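Local coordinates for protein glutathione S-transferase enzyme with thioredoxin-like domain (Xenorhabdus nematophila, PDB 4L8E) that binds glutathione in a glutathione S-transferase fold and probably catalyses glutathione-dependent transfer reactions, at residues V49-T54 against N108-F113; T43-E48 against Y186-I191. All blocks are in the same frame, centred on the assembly; numbering follows the deposited sequence. Where two conformers were deposited one is given.

Contact 1. Residues V49-T54 against N108-F113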
ATOM      1  N   VAL A  49      20.800  -5.367   7.703  0.65 17.79           N
ATOM      2  CA  VAL A  49      21.223  -4.572   8.846  0.65 19.03           C
ATOM      3  C   VAL A  49      21.984  -5.410   9.870  0.65 22.19           C
ATOM      4  O   VAL A  49      22.843  -4.897  10.574  0.65 23.71           O
ATOM      5  CB  VAL A  49      20.022  -3.890   9.516  0.65 20.45           C
ATOM      6  CG1 VAL A  49      20.444  -3.220  10.803  0.65 28.56           C
ATOM      7  CG2 VAL A  49      19.416  -2.890   8.583  0.65 19.44           C
ATOM      8  N   GLY A  50      21.672  -6.702   9.939  1.00 22.47           N
ATOM      9  CA  GLY A  50      22.264  -7.566  10.956  1.00 19.51           C
ATOM     10  C   GLY A  50      21.594  -7.411  12.307  1.00 18.09           C
ATOM     11  O   GLY A  50      22.227  -7.606  13.355  1.00 24.38           O
ATOM     12  N   LEU A  51      20.314  -7.050  12.283  1.00 20.00           N
ATOM     13  CA  LEU A  51      19.544  -6.875  13.505  1.00 21.86           C
ATOM     14  C   LEU A  51      19.091  -8.254  13.959  1.00 20.54           C
ATOM     15  O   LEU A  51      18.506  -8.992  13.171  1.00 20.73           O
ATOM     16  CB  LEU A  51      18.321  -6.002  13.196  1.00 27.68           C
ATOM     17  CG  LEU A  51      17.628  -5.255  14.318  1.00 37.44           C
ATOM     18  CD1 LEU A  51      18.574  -4.279  14.994  1.00 44.13           C
ATOM     19  CD2 LEU A  51      16.422  -4.532  13.736  1.00 29.13           C
ATOM     20  N   PRO A  52      19.372  -8.623  15.218  1.00 21.79           N
ATOM     21  CA  PRO A  52      18.912  -9.949  15.650  1.00 25.85           C
ATOM     22  C   PRO A  52      17.410 -10.107  15.595  1.00 26.43           C
ATOM     23  O   PRO A  52      16.662  -9.184  15.958  1.00 23.21           O
ATOM     24  CB  PRO A  52      19.391 -10.040  17.102  1.00 26.94           C
ATOM     25  CG  PRO A  52      20.430  -9.011  17.253  1.00 34.55           C
ATOM     26  CD  PRO A  52      20.097  -7.918  16.287  1.00 27.45           C
ATOM     27  N   TYR A  53      16.968 -11.273  15.147  1.00 22.20           N
ATOM     28  CA  TYR A  53      15.552 -11.609  15.129  1.00 20.53           C
ATOM     29  C   TYR A  53      15.284 -13.081  15.363  1.00 24.02           C
ATOM     30  O   TYR A  53      16.143 -13.928  15.130  1.00 25.87           O
ATOM     31  CB  TYR A  53      14.911 -11.182  13.810  1.00 19.17           C
ATOM     32  CG  TYR A  53      15.407 -11.869  12.554  1.00 19.04           C
ATOM     33  CD1 TYR A  53      16.594 -11.478  11.930  1.00 19.04           C
ATOM     34  CD2 TYR A  53      14.652 -12.855  11.944  1.00 21.72           C
ATOM     35  CE1 TYR A  53      17.012 -12.079  10.738  1.00 19.56           C
ATOM     36  CE2 TYR A  53      15.072 -13.467  10.783  1.00 21.19           C
ATOM     37  CZ  TYR A  53      16.245 -13.059  10.171  1.00 18.43           C
ATOM     38  OH  TYR A  53      16.630 -13.674   8.997  1.00 22.18           O
ATOM     39  N   THR A  54      14.083 -13.373  15.843  1.00 19.16           N
ATOM     40  CA  THR A  54      13.629 -14.748  16.050  1.00 21.29           C
ATOM     41  C   THR A  54      12.488 -15.005  15.096  1.00 28.18           C
ATOM     42  O   THR A  54      11.502 -14.259  15.079  1.00 24.57           O
ATOM     43  CB  THR A  54      13.145 -14.994  17.499  1.00 25.32           C
ATOM     44  OG1 THR A  54      14.221 -14.763  18.424  1.00 27.34           O
ATOM     45  CG2 THR A  54      12.644 -16.443  17.670  1.00 24.75           C
ATOM     46  N   ASN A 108      13.304   3.492  10.128  1.00 15.80           N
ATOM     47  CA  ASN A 108      13.384   4.623  11.052  1.00 17.17           C
ATOM     48  C   ASN A 108      14.149   4.283  12.311  1.00 18.31           C
ATOM     49  O   ASN A 108      14.957   5.064  12.788  1.00 22.88           O
ATOM     50  CB  ASN A 108      11.988   5.136  11.430  1.00 19.61           C
ATOM     51  CG  ASN A 108      11.310   5.876  10.304  1.00 21.10           C
ATOM     52  OD1 ASN A 108      11.964   6.329   9.370  1.00 23.21           O
ATOM     53  ND2 ASN A 108       9.986   6.034  10.397  1.00 26.92           N
ATOM     54  N   LYS A 109      13.910   3.094  12.843  1.00 20.08           N
ATOM     55  CA  LYS A 109      14.576   2.655  14.068  1.00 22.84           C
ATOM     56  C   LYS A 109      16.091   2.522  13.887  1.00 18.33           C
ATOM     57  O   LYS A 109      16.857   2.962  14.732  1.00 23.44           O
ATOM     58  CB  LYS A 109      13.996   1.327  14.539  1.00 17.83           C
ATOM     59  CG  LYS A 109      14.532   0.930  15.903  1.00 25.26           C
ATOM     60  CD  LYS A 109      13.815  -0.260  16.492  1.00 33.54           C
ATOM     61  CE  LYS A 109      14.205  -0.389  17.971  1.00 30.70           C
ATOM     62  NZ  LYS A 109      14.024  -1.739  18.447  1.00 30.79           N
ATOM     63  N   THR A 110      16.510   1.971  12.754  1.00 18.65           N
ATOM     64  CA  THR A 110      17.924   1.692  12.502  1.00 22.48           C
ATOM     65  C   THR A 110      18.653   2.818  11.773  1.00 22.09           C
ATOM     66  O   THR A 110      19.880   2.856  11.783  1.00 21.57           O
ATOM     67  CB  THR A 110      18.091   0.458  11.633  1.00 22.19           C
ATOM     68  OG1 THR A 110      17.472   0.696  10.356  1.00 20.05           O
ATOM     69  CG2 THR A 110      17.447  -0.771  12.303  1.00 21.58           C
ATOM     70  N   GLY A 111      17.895   3.695  11.124  1.00 23.95           N
ATOM     71  CA  GLY A 111      18.451   4.743  10.283  1.00 22.81           C
ATOM     72  C   GLY A 111      19.053   4.227   8.978  1.00 21.81           C
ATOM     73  O   GLY A 111      19.846   4.928   8.346  1.00 23.30           O
ATOM     74  N   ARG A 112      18.658   3.016   8.574  1.00 20.16           N
ATOM     75  CA  ARG A 112      19.188   2.357   7.378  1.00 19.74           C
ATOM     76  C   ARG A 112      18.136   2.166   6.298  1.00 15.69           C
ATOM     77  O   ARG A 112      16.982   1.940   6.585  1.00 18.31           O
ATOM     78  CB  ARG A 112      19.775   0.980   7.749  1.00 20.00           C
ATOM     79  CG  ARG A 112      20.783   1.011   8.887  1.00 29.92           C
ATOM     80  CD  ARG A 112      22.137   1.492   8.451  1.00 36.90           C
ATOM     81  NE  ARG A 112      22.539   0.954   7.157  1.00 46.43           N
ATOM     82  CZ  ARG A 112      23.145  -0.212   6.960  1.00 48.48           C
ATOM     83  NH1 ARG A 112      23.457  -0.577   5.722  1.00 55.36           N
ATOM     84  NH2 ARG A 112      23.444  -1.011   7.979  1.00 43.68           N
ATOM     85  N   PHE A 113      18.581   2.244   5.046  1.00 17.16           N
ATOM     86  CA  PHE A 113      17.782   1.903   3.863  1.00 18.77           C
ATOM     87  C   PHE A 113      16.590   2.823   3.605  1.00 18.86           C
ATOM     88  O   PHE A 113      15.646   2.468   2.905  1.00 16.51           O
ATOM     89  CB  PHE A 113      17.436   0.403   3.836  1.00 16.21           C
ATOM     90  CG  PHE A 113      18.665  -0.447   3.814  1.00 15.41           C
ATOM     91  CD1 PHE A 113      19.473  -0.495   2.691  1.00 17.68           C
ATOM     92  CD2 PHE A 113      19.076  -1.120   4.952  1.00 17.34           C
ATOM     93  CE1 PHE A 113      20.636  -1.217   2.690  1.00 19.03           C
ATOM     94  CE2 PHE A 113      20.270  -1.856   4.972  1.00 22.36           C
ATOM     95  CZ  PHE A 113      21.047  -1.914   3.849  1.00 24.67           C
TER
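V49 meets T110, R112 and F113 where two helices of the thioredoxin-like domain run out side by side, helix 37-49 into the loop before strand 54-57 and helix 99-110 into a turn. In the conformer described here, one of two for V49, CG1 lies anti to the backbone N (chi1 172°) and points tip to tip at T110 CG2 over 4.2 Å. CG2 instead lies 4.0 Å from R112 CB and 3.9 Å from F113 CE2, meeting the phenylalanine ring at its edge, in plane. G50 then ends the helix with positive phi (79°), and G111 does the same on the other side (71°), so both segments turn just beside the contact. Next, L51 comes in obliquely, its CD2 4.2 Å from T110 CG2; that methyl thus touches both V49 and L51. The threonine hydroxyl is used within its own helix end: OG1 bonds to L106 O and accepts from R112 N, an ST turn. No hydrogen bond crosses between the segments; 209 Å² is buried, and the closest approaches are all carbon to carbon. Within 108-113 the arginine side chain, bent at chi2 and chi3, folds back on its neighbour, and F113 CE2 sits 3.5 Å above one face of the R112 guanidinium, offset toward its rim.

Contact 2. Residues T43-E48 against Y186-I191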
ATOM      1  N   THR A  43      12.909 -10.348   6.020  1.00 14.92           N
ATOM      2  CA  THR A  43      14.211 -11.002   6.259  1.00 14.04           C
ATOM      3  C   THR A  43      15.328 -10.384   5.413  1.00 17.08           C
ATOM      4  O   THR A  43      16.460 -10.308   5.860  1.00 16.76           O
ATOM      5  CB  THR A  43      14.163 -12.519   6.074  1.00 17.46           C
ATOM      6  OG1 THR A  43      13.703 -12.815   4.758  1.00 15.63           O
ATOM      7  CG2 THR A  43      13.250 -13.153   7.115  1.00 16.72           C
ATOM      8  N   LEU A  44      15.020  -9.903   4.215  1.00 14.60           N
ATOM      9  CA  LEU A  44      16.018  -9.131   3.460  1.00 14.19           C
ATOM     10  C   LEU A  44      16.506  -7.930   4.265  1.00 14.12           C
ATOM     11  O   LEU A  44      17.725  -7.719   4.388  1.00 16.07           O
ATOM     12  CB  LEU A  44      15.460  -8.647   2.109  1.00 17.52           C
ATOM     13  CG  LEU A  44      15.310  -9.679   0.994  1.00 19.34           C
ATOM     14  CD1 LEU A  44      14.569  -9.038  -0.203  1.00 20.34           C
ATOM     15  CD2 LEU A  44      16.645 -10.280   0.514  1.00 19.71           C
ATOM     16  N   PHE A  45      15.562  -7.145   4.792  1.00 14.93           N
ATOM     17  CA  PHE A  45      15.902  -5.966   5.560  1.00 13.44           C
ATOM     18  C   PHE A  45      16.745  -6.373   6.778  1.00 16.39           C
ATOM     19  O   PHE A  45      17.791  -5.812   7.011  1.00 15.96           O
ATOM     20  CB  PHE A  45      14.674  -5.190   6.016  1.00 13.97           C
ATOM     21  CG  PHE A  45      15.027  -3.955   6.771  1.00 14.49           C
ATOM     22  CD1 PHE A  45      15.352  -4.032   8.117  1.00 14.73           C
ATOM     23  CD2 PHE A  45      15.119  -2.743   6.145  1.00 15.55           C
ATOM     24  CE1 PHE A  45      15.735  -2.908   8.810  1.00 16.77           C
ATOM     25  CE2 PHE A  45      15.499  -1.634   6.832  1.00 16.82           C
ATOM     26  CZ  PHE A  45      15.820  -1.719   8.174  1.00 17.75           C
ATOM     27  N   LEU A  46      16.289  -7.361   7.531  1.00 15.76           N
ATOM     28  CA  LEU A  46      16.966  -7.732   8.786  1.00 14.52           C
ATOM     29  C   LEU A  46      18.368  -8.285   8.513  1.00 15.52           C
ATOM     30  O   LEU A  46      19.320  -8.046   9.282  1.00 16.47           O
ATOM     31  CB  LEU A  46      16.108  -8.740   9.566  1.00 14.10           C
ATOM     32  CG  LEU A  46      14.804  -8.116  10.111  1.00 15.52           C
ATOM     33  CD1 LEU A  46      13.846  -9.216  10.537  1.00 17.54           C
ATOM     34  CD2 LEU A  46      15.090  -7.177  11.263  1.00 18.13           C
ATOM     35  N   GLU A  47      18.507  -9.045   7.442  1.00 15.66           N
ATOM     36  CA  GLU A  47      19.803  -9.581   7.061  1.00 16.94           C
ATOM     37  C   GLU A  47      20.783  -8.491   6.568  1.00 17.64           C
ATOM     38  O   GLU A  47      21.990  -8.582   6.809  1.00 19.36           O
ATOM     39  CB  GLU A  47      19.650 -10.665   6.007  1.00 19.85           C
ATOM     40  CG  GLU A  47      19.011 -11.966   6.530  1.00 17.11           C
ATOM     41  CD  GLU A  47      19.843 -12.706   7.574  1.00 20.16           C
ATOM     42  OE1 GLU A  47      21.090 -12.644   7.529  1.00 20.32           O
ATOM     43  OE2 GLU A  47      19.224 -13.412   8.414  1.00 22.54           O
ATOM     44  N   GLU A  48      20.253  -7.475   5.886  1.00 18.63           N
ATOM     45  CA  GLU A  48      21.073  -6.327   5.474  1.00 17.78           C
ATOM     46  C   GLU A  48      21.626  -5.564   6.682  1.00 18.32           C
ATOM     47  O   GLU A  48      22.797  -5.172   6.699  1.00 21.53           O
ATOM     48  CB  GLU A  48      20.264  -5.360   4.600  1.00 17.86           C
ATOM     49  CG  GLU A  48      19.889  -5.884   3.237  1.00 18.81           C
ATOM     50  CD  GLU A  48      21.037  -5.891   2.219  1.00 21.65           C
ATOM     51  OE1 GLU A  48      22.192  -5.481   2.526  1.00 21.76           O
ATOM     52  OE2 GLU A  48      20.772  -6.327   1.074  1.00 25.34           O
ATOM     53  N   TYR A 186      20.397   1.452  -2.825  1.00 19.45           N
ATOM     54  CA  TYR A 186      19.458   0.405  -2.395  1.00 20.08           C
ATOM     55  C   TYR A 186      18.660   0.902  -1.187  1.00 18.54           C
ATOM     56  O   TYR A 186      19.239   1.395  -0.220  1.00 19.66           O
ATOM     57  CB  TYR A 186      20.248  -0.845  -2.015  1.00 20.57           C
ATOM     58  CG  TYR A 186      19.467  -2.153  -1.826  1.00 17.15           C
ATOM     59  CD1 TYR A 186      18.738  -2.688  -2.849  1.00 15.92           C
ATOM     60  CD2 TYR A 186      19.538  -2.878  -0.635  1.00 17.97           C
ATOM     61  CE1 TYR A 186      18.050  -3.888  -2.718  1.00 18.84           C
ATOM     62  CE2 TYR A 186      18.839  -4.090  -0.487  1.00 18.62           C
ATOM     63  CZ  TYR A 186      18.127  -4.593  -1.540  1.00 20.08           C
ATOM     64  OH  TYR A 186      17.436  -5.784  -1.447  1.00 21.30           O
ATOM     65  N   SER A 187      17.331   0.771  -1.250  1.00 14.80           N
ATOM     66  CA  SER A 187      16.464   1.238  -0.175  1.00 13.71           C
ATOM     67  C   SER A 187      15.329   0.276   0.078  1.00 13.01           C
ATOM     68  O   SER A 187      15.162  -0.713  -0.636  1.00 15.85           O
ATOM     69  CB  SER A 187      15.888   2.623  -0.487  1.00 16.83           C
ATOM     70  OG  SER A 187      14.742   2.552  -1.329  1.00 16.26           O
ATOM     71  N   ILE A 188      14.491   0.615   1.046  1.00 11.95           N
ATOM     72  CA  ILE A 188      13.340  -0.222   1.341  1.00 12.26           C
ATOM     73  C   ILE A 188      12.375  -0.325   0.154  1.00 11.80           C
ATOM     74  O   ILE A 188      11.613  -1.278   0.077  1.00 14.00           O
ATOM     75  CB  ILE A 188      12.597   0.191   2.649  1.00 12.98           C
ATOM     76  CG1 ILE A 188      12.108   1.625   2.595  1.00 13.76           C
ATOM     77  CG2 ILE A 188      13.471  -0.068   3.880  1.00 14.03           C
ATOM     78  CD1 ILE A 188      11.313   2.007   3.834  1.00 16.44           C
ATOM     79  N   ALA A 189      12.432   0.617  -0.784  1.00 13.66           N
ATOM     80  CA  ALA A 189      11.619   0.508  -2.009  1.00 11.51           C
ATOM     81  C   ALA A 189      12.067  -0.725  -2.817  1.00 13.85           C
ATOM     82  O   ALA A 189      11.251  -1.516  -3.261  1.00 15.98           O
ATOM     83  CB  ALA A 189      11.725   1.759  -2.832  1.00 15.53           C
ATOM     84  N   ASP A 190      13.369  -0.880  -2.982  1.00 12.70           N
ATOM     85  CA  ASP A 190      13.909  -2.015  -3.718  1.00 12.67           C
ATOM     86  C   ASP A 190      13.650  -3.334  -2.977  1.00 15.17           C
ATOM     87  O   ASP A 190      13.324  -4.372  -3.588  1.00 15.08           O
ATOM     88  CB  ASP A 190      15.407  -1.854  -3.916  1.00 15.74           C
ATOM     89  CG  ASP A 190      15.774  -0.577  -4.604  1.00 16.87           C
ATOM     90  OD1 ASP A 190      15.697  -0.517  -5.870  1.00 17.80           O
ATOM     91  OD2 ASP A 190      16.171   0.366  -3.874  1.00 16.47           O
ATOM     92  N   ILE A 191      13.836  -3.307  -1.661  1.00 13.51           N
ATOM     93  CA  ILE A 191      13.611  -4.492  -0.831  1.00 12.48           C
ATOM     94  C   ILE A 191      12.154  -4.951  -0.949  1.00 14.22           C
ATOM     95  O   ILE A 191      11.880  -6.158  -0.995  1.00 14.48           O
ATOM     96  CB  ILE A 191      13.995  -4.208   0.641  1.00 12.81           C
ATOM     97  CG1 ILE A 191      15.510  -3.994   0.767  1.00 14.74           C
ATOM     98  CG2 ILE A 191      13.415  -5.272   1.553  1.00 12.78           C
ATOM     99  CD1 ILE A 191      15.927  -3.396   2.101  1.00 16.75           C
TER
HETATM  100  O   HOH W   1      18.756  -7.561  -0.062  1.00 19.60           O
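The backbones of helix 37-49 and the start of helix 188-197 come closest at L44 and I191, whose CA atoms are 6.8 Å apart, a spacing that lets side chains of the N- and C-terminal domains of this glutathione S-transferase fold touch directly. L44 CB rests on I191 CG2 at 4.0 Å. At the next position F45 has CG anti to its backbone N (chi1 -178°), which carries its ring alongside I188: the two side chains point the same way, and I188 CG2 is 3.9 Å from F45 CD2. I191 CD1 crosses toward the same ring carbon. Helix 99-110 also packs on F45, through L103, L106 and T110.

S187 and D190 form a capping box at the start of helix 188-197: A189 N donates to S187 OG at 3.1 Å, and S187 N to D190 OD2, which is met on its anti side.

The polar end lies at E48, whose chain bends at chi2 (-76°) and crosses Y186 at about a right angle, the carboxylate and ring planes 56° apart. E48 OE2 is 3.3 Å from Y186 CE2, oblique to the ring. A water donates to E48 OE2 at 2.6 Å and also bonds Y186 OH at 2.6 Å. Since OE2 is salt-bridged to R223 as well, the carboxylate is probably ionised, and this contact sets the apolar L44, F45, I188 and I191 cluster beside a charge held by R223 and the shared water.

From the N terminus, the chain enters helix 37-49, whose residues 43-48 supply the first half of contact 2, and passes directly into 49-54, the first half of contact 1. Contact 1 closes the shorter loop, after 53 intervening residues, when the end of helix 99-110 returns to the loop before strand 54-57. Contact 2 closes after 137 residues, at the start of helix 188-197, so the loop of contact 1 lies wholly within its span. Contact 1 joins the ends of two helices of the thioredoxin-like domain and the turn leaving it; contact 2 joins that domain to the C-terminal one. They meet where I188 N and F113 O hydrogen-bond at 2.9 Å, and the Y53 hydroxyl reaches E47 OE2.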